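Local coordinates for protein cellulase (Soil metagenome, PDB 5I2U) that probably hydrolyses the beta-1,4-glucosidic bonds of cellulose as a halotolerant cellulase of glycosyl hydrolase family 5, at residues 283-288 and 292-297. Residues are numbered along the deposited sequence; the frame is centred on the assembly and turned at random.
Sequences AWSVSD and TCSMLL
Ser287 OG sits between two other serine hydroxyls. Ser294 OG, from the 292-297 loop, lies 2.6 Å from Ser287 OG. Ser285 OG, two residues back at the end of the strand, is hydrogen-bonded to Ser287 OG at 2.5 Å. Ser294 OG is also bonded to Glu291, so the hydroxyl row continues to a carboxylate.

Three backbone bonds join the segments. Ser285 N donates to Cys293 O at 2.8 Å, and Met295 N returns a bond to Ser285 O at 2.9 Å. Further on, Leu296 N reaches Ser287 O at 3.1 Å.

Met295 runs along the Ser285 carbonyl. Its chain is extended beyond CG (chi2 169°, chi3 -170°), which carries Met295 CE to 3.5 Å from Trp284 C and onto Ala283 CB. Met295 SD lies near Val286 CG2. Cutting Met295 back to an alanine would probably leave a gap between Ala283 and Val286, beside Trp314 of helix 313-325.

Cys293 SG meets the edge of the Trp284 indole, 3.7 Å from Trp284 CD1. This is a sulfur-aromatic contact near the ring plane. The peptide bond between Trp284 and Ser285 is cis. Asp288 OD2 forms a salt bridge with Arg69.

The contact lays the loop that follows strand 281-286 alongside the end of that strand, the eighth of the TIM barrel. A tryptophan followed by a cis peptide at the end of this strand is characteristic of family 5 cellulases, where its indole typically lines the substrate cleft.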
loop_
_atom_site.group_PDB
_atom_site.type_symbol
_atom_site.label_atom_id
_atom_site.label_comp_id
_atom_site.label_asym_id
_atom_site.label_seq_id
_atom_site.Cartn_x
_atom_site.Cartn_y
_atom_site.Cartn_z
ATOM N N ALA A 283 3.596 -6.224 0.562
ATOM C CA ALA A 283 3.970 -6.876 1.830
ATOM C C ALA A 283 4.576 -5.875 2.830
ATOM O O ALA A 283 5.360 -5.003 2.433
ATOM C CB ALA A 283 4.925 -8.019 1.564
ATOM N N TRP A 284 4.232 -6.039 4.114
ATOM C CA TRP A 284 4.674 -5.171 5.246
ATOM C C TRP A 284 5.570 -5.942 6.239
ATOM O O TRP A 284 5.205 -7.058 6.615
ATOM C CB TRP A 284 3.425 -4.705 5.980
ATOM C CG TRP A 284 3.608 -3.886 7.235
ATOM C CD1 TRP A 284 3.822 -4.354 8.506
ATOM C CD2 TRP A 284 3.567 -2.462 7.335
ATOM N NE1 TRP A 284 3.938 -3.309 9.382
ATOM C CE2 TRP A 284 3.779 -2.134 8.695
ATOM C CE3 TRP A 284 3.404 -1.426 6.403
ATOM C CZ2 TRP A 284 3.800 -0.807 9.155
ATOM C CZ3 TRP A 284 3.416 -0.113 6.859
ATOM C CH2 TRP A 284 3.604 0.184 8.229
ATOM N N SER A 285 6.709 -5.420 6.718
ATOM C CA SER A 285 7.284 -4.106 6.410
ATOM C C SER A 285 8.789 -4.197 6.272
ATOM O O SER A 285 9.459 -5.020 6.947
ATOM C CB SER A 285 6.977 -3.070 7.509
ATOM O OG SER A 285 7.394 -3.487 8.796
ATOM N N VAL A 286 9.316 -3.292 5.448
ATOM C CA VAL A 286 10.764 -3.130 5.267
ATOM C C VAL A 286 11.232 -2.278 6.437
ATOM O O VAL A 286 11.250 -1.047 6.371
ATOM C CB VAL A 286 11.123 -2.456 3.934
ATOM C CG1 VAL A 286 12.624 -2.332 3.793
ATOM C CG2 VAL A 286 10.537 -3.231 2.758
ATOM N N SER A 287 11.575 -2.966 7.509
ATOM C CA SER A 287 11.902 -2.366 8.796
ATOM C C SER A 287 12.702 -3.406 9.607
ATOM O O SER A 287 12.787 -4.567 9.200
ATOM C CB SER A 287 10.608 -1.969 9.533
ATOM O OG SER A 287 9.712 -3.075 9.729
ATOM N N ASP A 288 13.253 -2.994 10.750
ATOM C CA ASP A 288 14.187 -3.818 11.530
ATOM C C ASP A 288 13.905 -3.904 13.037
ATOM O O ASP A 288 14.791 -4.125 13.841
ATOM C CB ASP A 288 15.638 -3.376 11.268
ATOM C CG ASP A 288 15.870 -1.887 11.482
ATOM O OD1 ASP A 288 14.930 -1.156 11.843
ATOM O OD2 ASP A 288 17.015 -1.425 11.234
ATOM N N THR A 292 8.184 -10.192 14.017
ATOM C CA THR A 292 8.071 -11.102 12.872
ATOM C C THR A 292 7.853 -10.378 11.537
ATOM O O THR A 292 8.479 -10.737 10.540
ATOM C CB THR A 292 6.932 -12.121 13.107
ATOM O OG1 THR A 292 7.129 -12.763 14.370
ATOM C CG2 THR A 292 6.896 -13.177 12.005
ATOM N N CYS A 293 6.999 -9.351 11.522
ATOM C CA CYS A 293 6.709 -8.596 10.286
ATOM C C CYS A 293 7.836 -7.654 9.785
ATOM O O CYS A 293 7.730 -7.141 8.671
ATOM C CB CYS A 293 5.409 -7.787 10.417
ATOM S SG CYS A 293 5.583 -6.178 11.248
ATOM N N SER A 294 8.895 -7.433 10.573
ATOM C CA SER A 294 10.012 -6.545 10.155
ATOM C C SER A 294 10.957 -7.404 9.353
ATOM O O SER A 294 11.516 -8.367 9.884
ATOM C CB SER A 294 10.747 -5.934 11.360
ATOM O OG SER A 294 10.226 -4.656 11.698
ATOM N N MET A 295 11.133 -7.083 8.078
ATOM C CA MET A 295 11.833 -7.997 7.139
ATOM C C MET A 295 13.361 -8.069 7.276
ATOM O O MET A 295 13.968 -9.006 6.747
ATOM C CB MET A 295 11.494 -7.613 5.702
ATOM C CG MET A 295 10.033 -7.815 5.342
ATOM S SD MET A 295 9.581 -7.058 3.765
ATOM C CE MET A 295 7.796 -7.230 3.860
ATOM N N LEU A 296 13.979 -7.082 7.938
ATOM C CA LEU A 296 15.448 -6.946 7.969
ATOM C C LEU A 296 16.023 -6.976 9.381
ATOM O O LEU A 296 15.370 -6.580 10.330
ATOM C CB LEU A 296 15.858 -5.622 7.322
ATOM C CG LEU A 296 15.406 -5.379 5.878
ATOM C CD1 LEU A 296 15.643 -3.922 5.493
ATOM C CD2 LEU A 296 16.117 -6.324 4.923
ATOM N N LEU A 297 17.263 -7.433 9.505
ATOM C CA LEU A 297 18.017 -7.288 10.758
ATOM C C LEU A 297 18.526 -5.847 10.904
ATOM O O LEU A 297 18.794 -5.194 9.903
ATOM C CB LEU A 297 19.218 -8.229 10.793
ATOM C CG LEU A 297 18.936 -9.722 10.806
ATOM C CD1 LEU A 297 20.253 -10.471 10.950
ATOM C CD2 LEU A 297 17.983 -10.117 11.928
#